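Local coordinates for protein enterotoxin-like toxin X (Staphylococcus aureus, PDB 5U75) that inhibits phagocytosis and killing by human neutrophils, binding their surface glycoproteins in a sialic acid-dependent manner through a C-terminal site for sialyl Lewis X, at residues I64-T69 with R100-S105; R81-N86 with D96-F101; Y106-Y109 with L114-G117; I119-K124 with Y129-H134. All blocks are in the same frame, centred on the assembly; numbering follows the deposited sequence.

Interaction 1. Residues I64-T69 with R100-S105; sequences IHLEGT and RFAHIS
The carbonyl oxygen of A102, whose methyl group packs against L66, is held twice by the residue that ends the segment. S105 OG donates to A102 O at 2.5 Å. The backbone nitrogen of S105 adds a weak bond to the same oxygen. The contact belongs to the beta-grasp fold, in which helix 92-104 packs across a mixed sheet, here over strand 61-72. Since S105 OG is also hydrogen-bonded to R81 NE, the chain at the C-terminal end of the helix is tied to the neighbouring strand 75-86 as well.

Across the contact a single methyl does the work. Both A102 CB and L66 CB point toward the opposing backbone, and L66 CD2 lies 3.7 Å from A102 CB. The same methyl approaches the H103 imidazole obliquely. The CB of H103 leaves the helix to one side of the strand, and with CG anti to the carbonyl carbon (chi1 -72°) the end of the ring comes nearer the leucine. F156 of strand 151-160 meets the imidazole edge-to-face. The two nitrogens of this ring fare differently: ND1 is hydrogen-bonded to Y106 OH, which helps to fix the rotation of the ring, whereas NE2 is buried with no polar partner in the model. The nearest atom of the facing strand to that nitrogen is a methyl carbon, L66 CD2 to H103 NE2 at 3.6 Å.

Interaction 2. Residues R81-N86 with D96-F101; sequences RNITLN and DHIIRF
Helix-on-sheet packing of the beta-grasp domain is exemplified where I83 and L85 of strand 75-86 meet I98 and I99 of helix 92-104. The two short segments run roughly antiparallel, at 144°, with their axes 8.9 Å apart at closest approach. I83 meets both isoleucines. Its CG1 branch stands between the backbone N and the carbonyl carbon (chi1 64°), and extends to place CD1 in front of the pair: I83 CD1 is 3.8 Å from I99 CG1 and 4.0 Å from I98 CG2. Alongside, the L85 and I98 side chains run antiparallel to one another, L85 CD2 coming within 4.1 Å of I98 CD1. One helical turn is braced by a side-on salt bridge in which R100 NE, at 2.7 Å, and R100 NH2 both grip D96 OD1, leaving D96 OD2 to Y35 OH. I83 also leans on I64 of strand 61-72, I98 on W50, and I99 reaches I119 and I121 of strand 118-123.

Interaction 3. Residues Y106-Y109 with L114-G117; sequences YGLY and LPKG
P115 presents its ring to two consecutive side chains, L108 and Y109, and these pairs carry the apolar contact between two parts of the loop that joins helix 92-104 to strand 118-123. P115 CG is the atom shared: it lies 3.6 Å from Y109 CE1 and 3.9 Å from L108 CD1. The proline and tyrosine side chains cross at about a right angle, with P115 CD also near the ring at 3.8 Å from Y109 CD1. L108 adds its second methyl, CD2, which sits 3.8 Å above one face of the Y109 ring, offset toward the rim. With L108 CG anti to the backbone N (chi1 -161°), CD1 turns to the proline and CD2 to the tyrosine.

Further out, the chain is turned by G107, whose positive phi belongs to a Schellman motif closing the helix, and by Y109 itself, in a left-handed backbone conformation. The tyrosine hydroxyl is fixed too: it donates to the backbone oxygen of S133 and accepts from R100 NH1. Around this contact, Y109 packs on L31 and Y32 of helix 23-35 and on I104 of helix 92-104, while L108 rests on L158 of strand 151-160.

Interaction 4. Residues I119-K124 with Y129-H134; sequences IVINTK and YTLESH. With SIA (N-acetyl-alpha-neuraminic acid), chain B; GAL (beta-D-galactopyranose), chain C; FUC (alpha-L-fucopyranose), chain D.
The Y129 ring has I121 CB at its CD2 edge and O8 of the sialic acid at its CD1 edge, both near the ring plane; T123 CG2 lies obliquely, 3.8 Å from Y129 CE2. Two carboxylates, of the sialic acid and E132, lie in the glycan site. T130 meets the first with two donors, T130 N to O1B at 2.8 Å and T130 OG1 to O1A at 2.7 Å. E132 OE1 lies at the H134 ring edge, while OE2 accepts hydrogen bonds from galactose O6 and fucose O3, the latter at 2.6 Å. The antiparallel hairpin sends Y129 to one face and T130 to the other: I119 and L131 form a hydrogen-bonded pair, L131 N to I119 O being 2.7 Å, as do I121 and Y129, with the non-hydrogen-bonded pair V120 and T130 between. R141 bonds both the sialic acid and T130 O. Strand 128-132 is outermost in the sheet and 118-123 lies between it and 151-160, with I119, I121 and L131 turned to helix 92-104.

In the fold
Helix 92-104 is shared by interactions 1 and 2 and also packs on the hairpin of interaction 4; interaction 3 lies in the loop that follows it. Interactions 1 and 2, with centres 7 Å apart, set the helix against neighbouring strands joined by I64 N to I83 O at 2.8 Å. Toward the hairpin, I99 CD1 is 3.6 Å from I121 CG1. Interaction 3 is bound to that hairpin by G117 O to S133 OG at 2.7 Å. Only interaction 4 touches the glycan; the side chains of I99 and Y109 are about 11 Å from the sialic acid and the galactose respectively. In this protein the sugar is bound on a hairpin that also packs on helix 92-104.

Interaction 1. Residues I64-T69 with R100-S105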
loop_
_atom_site.group_PDB
_atom_site.type_symbol
_atom_site.label_atom_id
_atom_site.label_comp_id
_atom_site.label_asym_id
_atom_site.label_seq_id
_atom_site.Cartn_x
_atom_site.Cartn_y
_atom_site.Cartn_z
ATOM N N ILE A 64 0.650 7.258 8.863
ATOM C CA ILE A 64 -0.597 6.760 8.306
ATOM C C ILE A 64 -0.661 5.268 8.590
ATOM O O ILE A 64 0.173 4.494 8.112
ATOM C CB ILE A 64 -0.668 7.074 6.810
ATOM C CG1 ILE A 64 -0.620 8.593 6.604
ATOM C CG2 ILE A 64 -1.890 6.417 6.168
ATOM C CD1 ILE A 64 -0.303 8.960 5.185
ATOM N N HIS A 65 -1.636 4.875 9.408
ATOM C CA HIS A 65 -1.780 3.469 9.782
ATOM C C HIS A 65 -2.597 2.710 8.744
ATOM O O HIS A 65 -3.593 3.232 8.237
ATOM C CB HIS A 65 -2.397 3.350 11.166
ATOM C CG HIS A 65 -1.518 3.918 12.225
ATOM N ND1 HIS A 65 -0.490 3.198 12.792
ATOM C CD2 HIS A 65 -1.446 5.161 12.752
ATOM C CE1 HIS A 65 0.146 3.961 13.664
ATOM N NE2 HIS A 65 -0.409 5.157 13.654
ATOM N N LEU A 66 -2.119 1.521 8.413
ATOM C CA LEU A 66 -2.802 0.594 7.513
ATOM C C LEU A 66 -3.610 -0.329 8.422
ATOM O O LEU A 66 -3.035 -1.064 9.226
ATOM C CB LEU A 66 -1.800 -0.171 6.670
ATOM C CG LEU A 66 -1.284 0.577 5.424
ATOM C CD1 LEU A 66 -0.720 1.955 5.703
ATOM C CD2 LEU A 66 -0.264 -0.280 4.707
ATOM N N GLU A 67 -4.936 -0.262 8.306
ATOM C CA GLU A 67 -5.848 -0.963 9.209
ATOM C C GLU A 67 -6.785 -1.817 8.359
ATOM O O GLU A 67 -7.647 -1.296 7.666
ATOM C CB GLU A 67 -6.636 0.051 10.044
ATOM C CG GLU A 67 -5.749 0.975 10.869
ATOM C CD GLU A 67 -6.546 1.934 11.730
ATOM O OE1 GLU A 67 -6.190 3.130 11.767
ATOM O OE2 GLU A 67 -7.538 1.493 12.358
ATOM N N GLY A 68 -6.598 -3.130 8.389
ATOM C CA GLY A 68 -7.383 -3.993 7.528
ATOM C C GLY A 68 -7.110 -5.451 7.709
ATOM O O GLY A 68 -6.460 -5.869 8.677
ATOM N N THR A 69 -7.597 -6.214 6.736
ATOM C CA THR A 69 -7.488 -7.651 6.733
ATOM C C THR A 69 -6.973 -8.179 5.390
ATOM O O THR A 69 -7.265 -7.626 4.321
ATOM C CB THR A 69 -8.865 -8.304 7.026
ATOM O OG1 THR A 69 -9.833 -7.816 6.110
ATOM C CG2 THR A 69 -9.323 -7.961 8.441
ATOM N N ARG A 100 1.477 0.197 -1.252
ATOM C CA ARG A 100 1.585 -1.208 -1.681
ATOM C C ARG A 100 2.898 -1.834 -1.238
ATOM O O ARG A 100 2.926 -3.016 -0.883
ATOM C CB ARG A 100 1.354 -1.360 -3.182
ATOM C CG ARG A 100 0.006 -0.859 -3.622
ATOM C CD ARG A 100 -0.481 -1.513 -4.901
ATOM N NE ARG A 100 -1.421 -0.669 -5.598
ATOM C CZ ARG A 100 -2.215 -1.036 -6.603
ATOM N NH1 ARG A 100 -2.261 -2.293 -7.023
ATOM N NH2 ARG A 100 -2.991 -0.126 -7.172
ATOM N N PHE A 101 3.983 -1.044 -1.199
ATOM C CA PHE A 101 5.240 -1.509 -0.615
ATOM C C PHE A 101 5.063 -2.022 0.828
ATOM O O PHE A 101 5.553 -3.102 1.182
ATOM C CB PHE A 101 6.290 -0.384 -0.658
ATOM C CG PHE A 101 7.625 -0.783 -0.121
ATOM C CD1 PHE A 101 7.902 -0.702 1.245
ATOM C CD2 PHE A 101 8.632 -1.231 -0.982
ATOM C CE1 PHE A 101 9.151 -1.059 1.747
ATOM C CE2 PHE A 101 9.879 -1.581 -0.483
ATOM C CZ PHE A 101 10.143 -1.495 0.877
ATOM N N ALA A 102 4.320 -1.262 1.635
ATOM C CA ALA A 102 3.994 -1.664 3.012
ATOM C C ALA A 102 3.189 -2.971 3.068
ATOM O O ALA A 102 3.420 -3.820 3.941
ATOM C CB ALA A 102 3.260 -0.551 3.715
ATOM N N HIS A 103 2.276 -3.152 2.119
ATOM C CA HIS A 103 1.552 -4.440 1.999
ATOM C C HIS A 103 2.448 -5.606 1.624
ATOM O O HIS A 103 2.347 -6.696 2.219
ATOM C CB HIS A 103 0.385 -4.333 1.025
ATOM C CG HIS A 103 -0.758 -3.532 1.551
ATOM N ND1 HIS A 103 -1.892 -4.111 2.076
ATOM C CD2 HIS A 103 -0.940 -2.195 1.658
ATOM C CE1 HIS A 103 -2.729 -3.169 2.459
ATOM N NE2 HIS A 103 -2.177 -1.995 2.217
ATOM N N ILE A 104 3.339 -5.392 0.655
ATOM C CA ILE A 104 4.321 -6.400 0.283
ATOM C C ILE A 104 5.127 -6.860 1.503
ATOM O O ILE A 104 5.445 -8.066 1.612
ATOM C CB ILE A 104 5.232 -5.934 -0.896
ATOM C CG1 ILE A 104 4.419 -5.912 -2.195
ATOM C CG2 ILE A 104 6.473 -6.839 -1.036
ATOM C CD1 ILE A 104 5.121 -5.284 -3.381
ATOM N N SER A 105 5.421 -5.940 2.436
ATOM C CA SER A 105 6.166 -6.296 3.667
ATOM C C SER A 105 5.470 -7.294 4.605
ATOM O O SER A 105 6.129 -7.814 5.507
ATOM C CB SER A 105 6.561 -5.038 4.476
ATOM O OG SER A 105 5.467 -4.512 5.217
#

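Interaction 2. Residues R81-N86 with D96-F101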
loop_
_atom_site.group_PDB
_atom_site.type_symbol
_atom_site.label_atom_id
_atom_site.label_comp_id
_atom_site.label_asym_id
_atom_site.label_seq_id
_atom_site.Cartn_x
_atom_site.Cartn_y
_atom_site.Cartn_z
ATOM N N ARG A 81 0.896 -2.517 9.978
ATOM C CA ARG A 81 1.879 -1.769 9.193
ATOM C C ARG A 81 1.470 -0.314 9.186
ATOM O O ARG A 81 0.303 0.025 9.358
ATOM C CB ARG A 81 1.950 -2.288 7.760
ATOM C CG ARG A 81 2.465 -3.713 7.598
ATOM C CD ARG A 81 3.926 -3.854 7.983
ATOM N NE ARG A 81 4.456 -5.188 7.720
ATOM C CZ ARG A 81 4.311 -6.267 8.501
ATOM N NH1 ARG A 81 3.612 -6.229 9.615
ATOM N NH2 ARG A 81 4.871 -7.420 8.140
ATOM N N ASN A 82 2.452 0.564 9.022
ATOM C CA ASN A 82 2.176 1.979 8.926
ATOM C C ASN A 82 3.273 2.665 8.132
ATOM O O ASN A 82 4.379 2.117 7.986
ATOM C CB ASN A 82 1.989 2.614 10.326
ATOM C CG ASN A 82 3.184 2.432 11.245
ATOM O OD1 ASN A 82 4.281 2.906 10.954
ATOM N ND2 ASN A 82 2.971 1.777 12.377
ATOM N N ILE A 83 2.951 3.823 7.581
ATOM C CA ILE A 83 3.911 4.566 6.786
ATOM C C ILE A 83 4.113 5.940 7.396
ATOM O O ILE A 83 3.166 6.606 7.789
ATOM C CB ILE A 83 3.556 4.601 5.286
ATOM C CG1 ILE A 83 2.238 5.346 5.022
ATOM C CG2 ILE A 83 3.513 3.160 4.753
ATOM C CD1 ILE A 83 1.851 5.421 3.559
ATOM N N THR A 84 5.376 6.332 7.495
ATOM C CA THR A 84 5.762 7.594 8.108
ATOM C C THR A 84 6.293 8.486 6.995
ATOM O O THR A 84 7.306 8.157 6.371
ATOM C CB THR A 84 6.814 7.381 9.213
ATOM O OG1 THR A 84 6.301 6.478 10.207
ATOM C CG2 THR A 84 7.152 8.709 9.892
ATOM N N LEU A 85 5.609 9.614 6.763
ATOM C CA LEU A 85 5.883 10.476 5.616
ATOM C C LEU A 85 6.052 11.930 6.026
ATOM O O LEU A 85 5.501 12.364 7.038
ATOM C CB LEU A 85 4.729 10.419 4.610
ATOM C CG LEU A 85 4.224 9.055 4.130
ATOM C CD1 LEU A 85 3.018 9.278 3.235
ATOM C CD2 LEU A 85 5.316 8.317 3.391
ATOM N N ASN A 86 6.767 12.685 5.210
ATOM C CA ASN A 86 6.776 14.143 5.361
ATOM C C ASN A 86 5.428 14.748 4.978
ATOM O O ASN A 86 4.739 14.222 4.087
ATOM C CB ASN A 86 7.906 14.759 4.537
ATOM C CG ASN A 86 9.275 14.387 5.086
ATOM O OD1 ASN A 86 9.406 14.008 6.247
ATOM N ND2 ASN A 86 10.289 14.479 4.250
ATOM N N ASP A 96 0.255 5.559 -3.689
ATOM C CA ASP A 96 -0.037 4.173 -4.140
ATOM C C ASP A 96 1.190 3.262 -4.023
ATOM O O ASP A 96 1.129 2.162 -3.473
ATOM C CB ASP A 96 -0.601 4.204 -5.569
ATOM C CG ASP A 96 -0.773 2.826 -6.168
ATOM O OD1 ASP A 96 -1.668 2.055 -5.726
ATOM O OD2 ASP A 96 0.011 2.518 -7.083
ATOM N N HIS A 97 2.335 3.742 -4.493
ATOM C CA HIS A 97 3.554 2.968 -4.423
ATOM C C HIS A 97 3.946 2.603 -3.009
ATOM O O HIS A 97 4.166 1.434 -2.698
ATOM C CB HIS A 97 4.751 3.677 -5.080
ATOM C CG HIS A 97 5.975 2.836 -5.060
ATOM N ND1 HIS A 97 6.216 1.873 -6.012
ATOM C CD2 HIS A 97 6.950 2.706 -4.131
ATOM C CE1 HIS A 97 7.322 1.222 -5.702
ATOM N NE2 HIS A 97 7.780 1.703 -4.556
ATOM N N ILE A 98 4.045 3.623 -2.166
ATOM C CA ILE A 98 4.514 3.429 -0.793
ATOM C C ILE A 98 3.544 2.545 -0.004
ATOM O O ILE A 98 3.967 1.660 0.741
ATOM C CB ILE A 98 4.735 4.790 -0.087
ATOM C CG1 ILE A 98 5.856 5.562 -0.807
ATOM C CG2 ILE A 98 5.051 4.592 1.392
ATOM C CD1 ILE A 98 5.984 7.011 -0.392
ATOM N N ILE A 99 2.245 2.768 -0.199
ATOM C CA ILE A 99 1.244 1.939 0.449
ATOM C C ILE A 99 1.384 0.479 0.039
ATOM O O ILE A 99 1.408 -0.393 0.908
ATOM C CB ILE A 99 -0.182 2.448 0.193
ATOM C CG1 ILE A 99 -0.391 3.744 0.974
ATOM C CG2 ILE A 99 -1.227 1.407 0.605
ATOM C CD1 ILE A 99 -1.606 4.532 0.532
ATOM N N ARG A 100 1.477 0.197 -1.252
ATOM C CA ARG A 100 1.585 -1.208 -1.681
ATOM C C ARG A 100 2.898 -1.834 -1.238
ATOM O O ARG A 100 2.926 -3.016 -0.883
ATOM C CB ARG A 100 1.354 -1.360 -3.182
ATOM C CG ARG A 100 0.006 -0.859 -3.622
ATOM C CD ARG A 100 -0.481 -1.513 -4.901
ATOM N NE ARG A 100 -1.421 -0.669 -5.598
ATOM C CZ ARG A 100 -2.215 -1.036 -6.603
ATOM N NH1 ARG A 100 -2.261 -2.293 -7.023
ATOM N NH2 ARG A 100 -2.991 -0.126 -7.172
ATOM N N PHE A 101 3.983 -1.044 -1.199
ATOM C CA PHE A 101 5.240 -1.509 -0.615
ATOM C C PHE A 101 5.063 -2.022 0.828
ATOM O O PHE A 101 5.553 -3.102 1.182
ATOM C CB PHE A 101 6.290 -0.384 -0.658
ATOM C CG PHE A 101 7.625 -0.783 -0.121
ATOM C CD1 PHE A 101 7.902 -0.702 1.245
ATOM C CD2 PHE A 101 8.632 -1.231 -0.982
ATOM C CE1 PHE A 101 9.151 -1.059 1.747
ATOM C CE2 PHE A 101 9.879 -1.581 -0.483
ATOM C CZ PHE A 101 10.143 -1.495 0.877
#

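Interaction 3. Residues Y106-Y109 with L114-G117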
loop_
_atom_site.group_PDB
_atom_site.type_symbol
_atom_site.label_atom_id
_atom_site.label_comp_id
_atom_site.label_asym_id
_atom_site.label_seq_id
_atom_site.Cartn_x
_atom_site.Cartn_y
_atom_site.Cartn_z
ATOM N N TYR A 106 4.157 -7.533 4.455
ATOM C CA TYR A 106 3.513 -8.652 5.180
ATOM C C TYR A 106 3.245 -9.886 4.311
ATOM O O TYR A 106 2.748 -10.897 4.821
ATOM C CB TYR A 106 2.229 -8.226 5.901
ATOM C CG TYR A 106 1.061 -7.816 5.028
ATOM C CD1 TYR A 106 0.384 -8.752 4.220
ATOM C CD2 TYR A 106 0.585 -6.511 5.046
ATOM C CE1 TYR A 106 -0.681 -8.377 3.441
ATOM C CE2 TYR A 106 -0.505 -6.135 4.275
ATOM C CZ TYR A 106 -1.123 -7.085 3.478
ATOM O OH TYR A 106 -2.181 -6.737 2.712
ATOM N N GLY A 107 3.508 -9.788 3.014
ATOM C CA GLY A 107 3.302 -10.907 2.097
ATOM C C GLY A 107 2.450 -10.653 0.872
ATOM O O GLY A 107 2.280 -11.568 0.061
ATOM N N LEU A 108 1.912 -9.442 0.696
ATOM C CA LEU A 108 1.111 -9.170 -0.500
ATOM C C LEU A 108 1.967 -9.345 -1.764
ATOM O O LEU A 108 3.158 -9.045 -1.770
ATOM C CB LEU A 108 0.441 -7.789 -0.476
ATOM C CG LEU A 108 -0.735 -7.644 -1.456
ATOM C CD1 LEU A 108 -1.963 -8.429 -0.987
ATOM C CD2 LEU A 108 -1.106 -6.191 -1.675
ATOM N N TYR A 109 1.353 -9.903 -2.799
ATOM C CA TYR A 109 1.997 -10.139 -4.111
ATOM C C TYR A 109 3.140 -11.149 -4.136
ATOM O O TYR A 109 3.908 -11.181 -5.112
ATOM C CB TYR A 109 2.453 -8.827 -4.788
ATOM C CG TYR A 109 1.381 -7.798 -5.017
ATOM C CD1 TYR A 109 0.095 -8.159 -5.431
ATOM C CD2 TYR A 109 1.658 -6.447 -4.873
ATOM C CE1 TYR A 109 -0.874 -7.210 -5.657
ATOM C CE2 TYR A 109 0.692 -5.493 -5.099
ATOM C CZ TYR A 109 -0.574 -5.867 -5.486
ATOM O OH TYR A 109 -1.510 -4.902 -5.710
ATOM N N LEU A 114 -2.969 -14.023 -7.687
ATOM C CA LEU A 114 -3.332 -12.626 -7.532
ATOM C C LEU A 114 -4.308 -12.458 -6.380
ATOM O O LEU A 114 -5.286 -13.202 -6.278
ATOM C CB LEU A 114 -4.007 -12.080 -8.787
ATOM C CG LEU A 114 -3.157 -11.613 -9.964
ATOM C CD1 LEU A 114 -4.084 -11.279 -11.126
ATOM C CD2 LEU A 114 -2.318 -10.399 -9.574
ATOM N N PRO A 115 -4.092 -11.430 -5.545
ATOM C CA PRO A 115 -5.131 -11.075 -4.586
ATOM C C PRO A 115 -6.241 -10.307 -5.249
ATOM O O PRO A 115 -6.134 -9.899 -6.414
ATOM C CB PRO A 115 -4.395 -10.166 -3.592
ATOM C CG PRO A 115 -3.356 -9.491 -4.444
ATOM C CD PRO A 115 -2.944 -10.496 -5.490
ATOM N N LYS A 116 -7.300 -10.092 -4.490
ATOM C CA LYS A 116 -8.384 -9.251 -4.909
ATOM C C LYS A 116 -8.878 -8.453 -3.713
ATOM O O LYS A 116 -8.623 -8.807 -2.572
ATOM C CB LYS A 116 -9.507 -10.100 -5.537
ATOM C CG LYS A 116 -10.054 -11.188 -4.642
ATOM C CD LYS A 116 -10.802 -12.248 -5.453
ATOM C CE LYS A 116 -11.626 -13.163 -4.546
ATOM N NZ LYS A 116 -11.674 -14.564 -5.043
ATOM N N GLY A 117 -9.553 -7.354 -3.995
ATOM C CA GLY A 117 -10.052 -6.459 -2.975
ATOM C C GLY A 117 -9.348 -5.116 -3.066
ATOM O O GLY A 117 -8.329 -4.951 -3.757
#

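Interaction 4. Residues I119-K124 with Y129-H134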
loop_
_atom_site.group_PDB
_atom_site.type_symbol
_atom_site.label_atom_id
_atom_site.label_comp_id
_atom_site.label_asym_id
_atom_site.label_seq_id
_atom_site.Cartn_x
_atom_site.Cartn_y
_atom_site.Cartn_z
ATOM N N ILE A 119 -7.636 -1.547 -1.484
ATOM C CA ILE A 119 -6.957 -0.754 -0.467
ATOM C C ILE A 119 -7.518 0.664 -0.611
ATOM O O ILE A 119 -7.550 1.208 -1.717
ATOM C CB ILE A 119 -5.437 -0.770 -0.701
ATOM C CG1 ILE A 119 -4.903 -2.201 -0.721
ATOM C CG2 ILE A 119 -4.716 0.051 0.367
ATOM C CD1 ILE A 119 -3.538 -2.332 -1.377
ATOM N N VAL A 120 -7.978 1.275 0.484
ATOM C CA VAL A 120 -8.621 2.573 0.412
ATOM C C VAL A 120 -7.889 3.615 1.251
ATOM O O VAL A 120 -7.743 3.449 2.448
ATOM C CB VAL A 120 -10.107 2.499 0.842
ATOM C CG1 VAL A 120 -10.777 3.863 0.704
ATOM C CG2 VAL A 120 -10.832 1.431 0.012
ATOM N N ILE A 121 -7.470 4.704 0.611
ATOM C CA ILE A 121 -6.906 5.843 1.296
ATOM C C ILE A 121 -8.092 6.705 1.728
ATOM O O ILE A 121 -8.834 7.194 0.869
ATOM C CB ILE A 121 -5.964 6.664 0.375
ATOM C CG1 ILE A 121 -4.884 5.776 -0.263
ATOM C CG2 ILE A 121 -5.325 7.797 1.162
ATOM C CD1 ILE A 121 -4.070 6.461 -1.348
ATOM N N ASN A 122 -8.293 6.860 3.042
ATOM C CA ASN A 122 -9.372 7.668 3.589
ATOM C C ASN A 122 -8.843 9.013 4.011
ATOM O O ASN A 122 -7.811 9.083 4.692
ATOM C CB ASN A 122 -9.977 6.966 4.805
ATOM C CG ASN A 122 -10.547 5.615 4.436
ATOM O OD1 ASN A 122 -11.464 5.537 3.620
ATOM N ND2 ASN A 122 -9.958 4.554 4.952
ATOM N N THR A 123 -9.550 10.076 3.640
ATOM C CA THR A 123 -9.127 11.435 3.985
ATOM C C THR A 123 -9.888 11.946 5.197
ATOM O O THR A 123 -10.939 11.396 5.581
ATOM C CB THR A 123 -9.239 12.446 2.822
ATOM O OG1 THR A 123 -10.587 12.905 2.656
ATOM C CG2 THR A 123 -8.724 11.859 1.520
ATOM N N LYS A 124 -9.362 13.000 5.796
ATOM C CA LYS A 124 -9.904 13.469 7.078
ATOM C C LYS A 124 -11.355 13.950 6.999
ATOM O O LYS A 124 -12.089 13.817 7.968
ATOM C CB LYS A 124 -9.006 14.563 7.654
ATOM C CG LYS A 124 -7.685 13.965 8.142
ATOM C CD LYS A 124 -6.710 15.019 8.588
ATOM C CE LYS A 124 -5.504 14.368 9.226
ATOM N NZ LYS A 124 -4.543 15.401 9.670
ATOM N N TYR A 129 -9.571 7.474 -1.962
ATOM C CA TYR A 129 -8.881 7.044 -3.160
ATOM C C TYR A 129 -8.771 5.531 -3.067
ATOM O O TYR A 129 -8.143 4.999 -2.142
ATOM C CB TYR A 129 -7.485 7.677 -3.290
ATOM C CG TYR A 129 -7.470 9.177 -3.197
ATOM C CD1 TYR A 129 -7.646 9.969 -4.338
ATOM C CD2 TYR A 129 -7.263 9.821 -1.969
ATOM C CE1 TYR A 129 -7.636 11.355 -4.262
ATOM C CE2 TYR A 129 -7.223 11.209 -1.880
ATOM C CZ TYR A 129 -7.418 11.978 -3.028
ATOM O OH TYR A 129 -7.394 13.347 -2.929
ATOM N N THR A 130 -9.346 4.844 -4.053
ATOM C CA THR A 130 -9.452 3.396 -4.039
ATOM C C THR A 130 -8.420 2.753 -4.953
ATOM O O THR A 130 -8.323 3.093 -6.130
ATOM C CB THR A 130 -10.873 2.921 -4.458
ATOM O OG1 THR A 130 -11.857 3.554 -3.643
ATOM C CG2 THR A 130 -10.983 1.410 -4.346
ATOM N N LEU A 131 -7.655 1.835 -4.384
ATOM C CA LEU A 131 -6.612 1.118 -5.050
ATOM C C LEU A 131 -7.000 -0.344 -5.176
ATOM O O LEU A 131 -6.912 -1.112 -4.212
ATOM C CB LEU A 131 -5.299 1.239 -4.271
ATOM C CG LEU A 131 -4.931 2.644 -3.787
ATOM C CD1 LEU A 131 -3.649 2.524 -2.980
ATOM C CD2 LEU A 131 -4.760 3.631 -4.932
ATOM N N GLU A 132 -7.377 -0.737 -6.386
ATOM C CA GLU A 132 -7.743 -2.124 -6.652
ATOM C C GLU A 132 -6.494 -2.999 -6.709
ATOM O O GLU A 132 -5.621 -2.787 -7.556
ATOM C CB GLU A 132 -8.531 -2.209 -7.960
ATOM C CG GLU A 132 -9.795 -1.396 -7.974
ATOM C CD GLU A 132 -10.633 -1.680 -9.207
ATOM O OE1 GLU A 132 -11.202 -2.787 -9.256
ATOM O OE2 GLU A 132 -10.707 -0.813 -10.109
ATOM N N SER A 133 -6.418 -4.009 -5.833
ATOM C CA SER A 133 -5.172 -4.725 -5.605
ATOM C C SER A 133 -4.744 -5.688 -6.694
ATOM O O SER A 133 -3.608 -6.088 -6.737
ATOM C CB SER A 133 -5.211 -5.474 -4.272
ATOM O OG SER A 133 -6.163 -6.529 -4.313
ATOM N N HIS A 134 -5.680 -6.096 -7.543
ATOM C CA HIS A 134 -5.429 -7.136 -8.536
ATOM C C HIS A 134 -4.706 -6.627 -9.797
ATOM O O HIS A 134 -4.321 -7.434 -10.655
ATOM C CB HIS A 134 -6.762 -7.815 -8.920
ATOM C CG HIS A 134 -7.694 -6.941 -9.687
ATOM N ND1 HIS A 134 -8.520 -6.010 -9.093
ATOM C CD2 HIS A 134 -7.922 -6.848 -11.021
ATOM C CE1 HIS A 134 -9.234 -5.406 -10.021
ATOM N NE2 HIS A 134 -8.877 -5.887 -11.200
HETATM C C1 SIA B . -12.053 6.323 -5.944
HETATM C C2 SIA B . -12.808 7.223 -6.930
HETATM C C3 SIA B . -14.021 7.908 -6.287
HETATM C C4 SIA B . -13.597 8.954 -5.263
HETATM C C5 SIA B . -12.570 9.952 -5.826
HETATM C C6 SIA B . -11.431 9.182 -6.477
HETATM C C7 SIA B . -10.351 9.982 -7.208
HETATM C C8 SIA B . -9.380 9.062 -7.937
HETATM C C9 SIA B . -8.115 9.803 -8.345
HETATM C C10 SIA B . -11.717 12.080 -4.988
HETATM C C11 SIA B . -11.209 12.835 -3.806
HETATM N N5 SIA B . -12.073 10.805 -4.759
HETATM O O1A SIA B . -12.705 5.699 -5.083
HETATM O O1B SIA B . -10.796 6.210 -6.057
HETATM O O4 SIA B . -14.700 9.705 -4.765
HETATM O O6 SIA B . -11.926 8.252 -7.439
HETATM O O7 SIA B . -10.945 10.944 -8.105
HETATM O O8 SIA B . -8.974 7.974 -7.093
HETATM O O9 SIA B . -7.434 9.030 -9.321
HETATM O O10 SIA B . -11.767 12.609 -6.103
HETATM C C1 GAL C . -11.513 5.185 -11.158
HETATM C C2 GAL C . -12.539 5.890 -10.288
HETATM C C3 GAL C . -12.164 5.779 -8.809
HETATM C C4 GAL C . -11.961 4.301 -8.459
HETATM C C5 GAL C . -10.939 3.645 -9.377
HETATM C C6 GAL C . -10.778 2.173 -9.025
HETATM O O2 GAL C . -12.666 7.258 -10.668
HETATM O O3 GAL C . -13.202 6.387 -8.022
HETATM O O4 GAL C . -13.226 3.651 -8.537
HETATM O O5 GAL C . -11.316 3.816 -10.747
HETATM O O6 GAL C . -9.801 1.524 -9.841
HETATM C C1 FUC D . -12.908 1.809 -14.013
HETATM C C2 FUC D . -12.850 0.459 -13.301
HETATM C C3 FUC D . -13.046 0.628 -11.801
HETATM C C4 FUC D . -14.344 1.359 -11.523
HETATM C C5 FUC D . -14.307 2.704 -12.239
HETATM C C6 FUC D . -15.573 3.516 -12.037
HETATM O O2 FUC D . -11.583 -0.160 -13.508
HETATM O O3 FUC D . -13.020 -0.659 -11.176
HETATM O O4 FUC D . -15.438 0.551 -11.980
HETATM O O5 FUC D . -14.081 2.529 -13.638
#